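Local coordinates for protein beta-methylmalyl-CoA dehydratase (Chloroflexus aurantiacus, PDB 4E3E) that catalyses the reversible dehydration of beta-methylmalyl-CoA to mesaconyl-CoA, a step of the glyoxylate assimilation cycle that regenerates acetyl-CoA, at residues Ser48-Pro51 against Phe52-Leu56; Ser192-Leu195 against Trp196-Glu200. One frame throughout, in Å; residues are numbered along the deposited sequence.

Contact 1: residues Ser48-Pro51 against Phe52-Leu56; sequences SSTP and FAQSL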
# COMPACT_ATOMS: atom_id res chain seq x y z
N SER A 48 -16.68 2.89 -3.06
CA SER A 48 -16.41 2.25 -1.75
C SER A 48 -17.30 1.08 -1.41
O SER A 48 -16.93 0.24 -0.60
CB SER A 48 -16.49 3.26 -0.62
OG SER A 48 -15.31 4.05 -0.61
N SER A 49 -18.48 1.02 -2.01
CA SER A 49 -19.45 0.01 -1.65
C SER A 49 -20.08 -0.72 -2.85
O SER A 49 -20.76 -0.12 -3.69
CB SER A 49 -20.54 0.64 -0.76
OG SER A 49 -21.60 -0.29 -0.55
N THR A 50 -19.86 -2.03 -2.91
CA THR A 50 -20.50 -2.85 -3.93
C THR A 50 -22.03 -2.81 -3.84
O THR A 50 -22.68 -2.58 -4.86
CB THR A 50 -19.91 -4.28 -3.94
OG1 THR A 50 -18.74 -4.27 -4.76
CG2 THR A 50 -20.88 -5.32 -4.51
N PRO A 51 -22.61 -2.97 -2.63
CA PRO A 51 -24.08 -2.87 -2.60
C PRO A 51 -24.63 -1.49 -3.03
O PRO A 51 -25.66 -1.42 -3.68
CB PRO A 51 -24.44 -3.22 -1.14
CG PRO A 51 -23.25 -4.02 -0.65
CD PRO A 51 -22.07 -3.33 -1.30
N PHE A 52 -23.93 -0.41 -2.70
CA PHE A 52 -24.33 0.92 -3.14
C PHE A 52 -24.31 0.98 -4.67
O PHE A 52 -25.29 1.41 -5.29
CB PHE A 52 -23.42 1.99 -2.52
CG PHE A 52 -23.85 3.41 -2.82
CD1 PHE A 52 -23.44 4.05 -3.98
CD2 PHE A 52 -24.67 4.11 -1.91
CE1 PHE A 52 -23.84 5.35 -4.26
CE2 PHE A 52 -25.06 5.43 -2.17
CZ PHE A 52 -24.65 6.04 -3.35
N ALA A 53 -23.21 0.51 -5.27
CA ALA A 53 -23.08 0.50 -6.73
C ALA A 53 -24.14 -0.38 -7.38
O ALA A 53 -24.75 0.00 -8.41
CB ALA A 53 -21.68 0.07 -7.13
N GLN A 54 -24.42 -1.53 -6.77
CA GLN A 54 -25.45 -2.43 -7.30
C GLN A 54 -26.86 -1.84 -7.25
O GLN A 54 -27.67 -2.11 -8.13
CB GLN A 54 -25.41 -3.79 -6.61
CG GLN A 54 -24.21 -4.61 -7.05
CD GLN A 54 -23.97 -5.82 -6.18
OE1 GLN A 54 -24.48 -5.91 -5.07
NE2 GLN A 54 -23.18 -6.75 -6.69
N SER A 55 -27.14 -1.03 -6.23
CA SER A 55 -28.45 -0.38 -6.13
C SER A 55 -28.64 0.64 -7.26
O SER A 55 -29.76 1.08 -7.53
CB SER A 55 -28.63 0.30 -4.78
OG SER A 55 -27.84 1.48 -4.71
N LEU A 56 -27.54 1.01 -7.91
CA LEU A 56 -27.59 1.90 -9.07
C LEU A 56 -27.55 1.12 -10.37
O LEU A 56 -27.50 1.72 -11.45
CB LEU A 56 -26.46 2.92 -9.01
CG LEU A 56 -26.41 3.75 -7.73
CD1 LEU A 56 -25.29 4.79 -7.81
CD2 LEU A 56 -27.75 4.41 -7.41

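Contact 2: residues Ser192-Leu195 against Trp196-Glu200; sequences SNYL and WDDYE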
# COMPACT_ATOMS: atom_id res chain seq x y z
N SER A 192 -24.39 13.54 1.47
CA SER A 192 -24.94 14.90 1.33
C SER A 192 -26.40 14.88 0.94
O SER A 192 -26.86 13.95 0.27
CB SER A 192 -24.14 15.72 0.30
OG SER A 192 -24.68 17.02 0.16
N ASN A 193 -27.12 15.90 1.38
CA ASN A 193 -28.49 16.14 0.95
C ASN A 193 -28.58 16.94 -0.34
O ASN A 193 -29.62 16.94 -0.99
CB ASN A 193 -29.30 16.83 2.06
CG ASN A 193 -29.48 15.94 3.27
OD1 ASN A 193 -29.73 14.74 3.14
ND2 ASN A 193 -29.34 16.52 4.45
N TYR A 194 -27.48 17.60 -0.71
CA TYR A 194 -27.43 18.43 -1.91
C TYR A 194 -27.37 17.61 -3.20
O TYR A 194 -26.45 16.83 -3.41
CB TYR A 194 -26.26 19.42 -1.83
CG TYR A 194 -26.44 20.44 -0.72
CD1 TYR A 194 -27.37 21.48 -0.85
CD2 TYR A 194 -25.70 20.37 0.45
CE1 TYR A 194 -27.55 22.42 0.16
CE2 TYR A 194 -25.87 21.31 1.47
CZ TYR A 194 -26.80 22.33 1.32
OH TYR A 194 -26.97 23.25 2.32
N LEU A 195 -28.38 17.80 -4.04
CA LEU A 195 -28.46 17.10 -5.33
C LEU A 195 -28.22 18.08 -6.48
O LEU A 195 -27.95 19.27 -6.27
CB LEU A 195 -29.81 16.37 -5.46
CG LEU A 195 -30.02 15.24 -4.44
CD1 LEU A 195 -31.43 14.65 -4.54
CD2 LEU A 195 -28.97 14.15 -4.60
N TRP A 196 -28.28 17.57 -7.71
CA TRP A 196 -28.02 18.36 -8.92
C TRP A 196 -28.80 19.65 -8.93
O TRP A 196 -28.25 20.72 -9.21
CB TRP A 196 -28.34 17.50 -10.13
CG TRP A 196 -28.20 18.11 -11.51
CD1 TRP A 196 -27.05 18.19 -12.30
CD2 TRP A 196 -29.29 18.66 -12.34
NE1 TRP A 196 -27.34 18.76 -13.53
CE2 TRP A 196 -28.67 19.06 -13.61
CE3 TRP A 196 -30.66 18.87 -12.16
CZ2 TRP A 196 -29.42 19.64 -14.64
CZ3 TRP A 196 -31.40 19.44 -13.20
CH2 TRP A 196 -30.79 19.83 -14.41
N ASP A 197 -30.08 19.56 -8.59
CA ASP A 197 -30.98 20.71 -8.55
C ASP A 197 -30.51 21.82 -7.61
O ASP A 197 -30.85 22.97 -7.83
CB ASP A 197 -32.40 20.28 -8.15
CG ASP A 197 -32.85 19.02 -8.88
OD1 ASP A 197 -32.20 17.96 -8.72
OD2 ASP A 197 -33.86 19.08 -9.61
N ASP A 198 -29.73 21.47 -6.59
CA ASP A 198 -29.42 22.42 -5.51
C ASP A 198 -28.15 23.24 -5.73
O ASP A 198 -27.91 24.21 -5.01
CB ASP A 198 -29.35 21.69 -4.16
CG ASP A 198 -30.55 20.80 -3.91
OD1 ASP A 198 -31.69 21.25 -4.13
OD2 ASP A 198 -30.34 19.64 -3.50
N TYR A 199 -27.35 22.84 -6.71
CA TYR A 199 -26.12 23.56 -7.01
C TYR A 199 -26.41 24.78 -7.89
O TYR A 199 -27.29 24.73 -8.75
CB TYR A 199 -25.08 22.61 -7.62
CG TYR A 199 -24.45 21.74 -6.57
CD1 TYR A 199 -25.05 20.53 -6.19
CD2 TYR A 199 -23.29 22.14 -5.90
CE1 TYR A 199 -24.49 19.74 -5.19
CE2 TYR A 199 -22.72 21.36 -4.90
CZ TYR A 199 -23.32 20.16 -4.56
OH TYR A 199 -22.75 19.39 -3.59
N GLU A 200 -25.71 25.88 -7.63
CA GLU A 200 -25.92 27.13 -8.35
C GLU A 200 -24.75 27.39 -9.28
O GLU A 200 -23.59 27.39 -8.85
CB GLU A 200 -26.06 28.31 -7.37
CG GLU A 200 -27.31 28.24 -6.50
CD GLU A 200 -27.17 29.02 -5.20
OE1 GLU A 200 -26.59 30.13 -5.21
OE2 GLU A 200 -27.64 28.52 -4.16
O HOH W 1 -23.50 16.79 -3.11

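Contact 1: residues Ser48-Pro51 against Phe52-Leu56
S49 swings OG to a position trans to its backbone N (chi1 172°), and this rotation sets the hydroxyl in front of F52 N, 3.2 Å from S49 OG, in a nearly straight bond with an N-H...O angle of 163°. The result is a worked case of the serine N-cap: an early amide of the helix, which lies before the regular bonding pattern begins, is given a side-chain oxygen. The same hydroxyl rests against the CB of F52, and S49 O takes A53 N at 3.0 Å, so that one residue closes the first turn with both side chain and carbonyl. An alanine here would keep the carbonyl bond but would probably leave F52 N without its capping acceptor and the start of the helix less firmly fixed. P51, whose nitrogen carries no hydrogen, sits inside the first turn, where no amide donor is required of it. The next two carbonyls continue the helical pattern: T50 O receives Q54 N at 2.8 Å and P51 O receives S55 N at 3.0 Å. Q54 holds CG beside its backbone N (chi1 -73°) and runs extended from there, so that its amide slants across the T50 methyl, with CD and NE2 each 3.5 Å from T50 CG2; the NE2 end is bonded to E59 O. S55 bends OG back to F52 O, 2.6 Å away. This short helix, 50-55, follows helix 45-48, whose A45 and L46 pack on F52 and A53. A53 also touches P62, which probably binds substrate, as in related enzymes, while the start of the helix meets the second subunit: T27 of that chain bonds T50 N, and its T104, where strand 104-116 begins, lies on S49 and P51.

Contact 2: residues Ser192-Leu195 against Trp196-Glu200
D198 reaches back over a tight turn to L195: with CG lying opposite its carbonyl carbon (chi1 -49°), the carboxylate brings OD2 to 2.7 Å from L195 N. The N-H points almost directly at the oxygen (175°), meeting it on the anti side and somewhat out of the carboxylate plane. In return D198 N bonds L195 O at 2.8 Å, the donor standing well above the carbonyl plane, and this pair closes the 3-10 turn 196-198. OD2 is also held by a salt bridge to R351, so two donors grip the one oxygen. The turn belongs to the loop from helix 187-190 to strand 204-212, at one edge of this chain's antiparallel sheet in a HotDog-clan protein; just ahead of it S192 OG accepts Y194 N at 3.0 Å, an ST turn. The Y194 and D198 side chains cross at about a right angle, and D198 CB comes to the ring edge, 3.9 Å from Y194 CD1. Y199 CG lies anti to its carbonyl carbon (chi1 -76°), which turns the ring edge back beside L195 O, 3.2 Å from Y199 CD1, while CE1 touches Y194 CB. At the far end of this ring a water in its plane donates to Y199 OH at 2.7 Å and to Y194 O at 3.0 Å; the hydroxyl also bonds G264 O. K4 of the second subunit makes cation-pi contacts with both tyrosines.

Both contacts are short local turns that mix buried and exposed residues: S49, F52 and A53 are buried in contact 1, L195 and Y199 in contact 2. They hold different elements, the start of helix 50-55 in the MaoC-like region and the loop leading to strand 204-212, with centres 21 Å apart. Contact 1 relies on backbone bonds and neutral hydroxyls, and its A53 lies beside P62, a probable substrate-binding residue; contact 2, away from the annotated sites, adds a carboxylate, aromatic rings and a bridging water. The second subunit meets contact 1 through hydrogen bonds and packing, and contact 2 through cation-pi contacts from its K4 and packing on Y194.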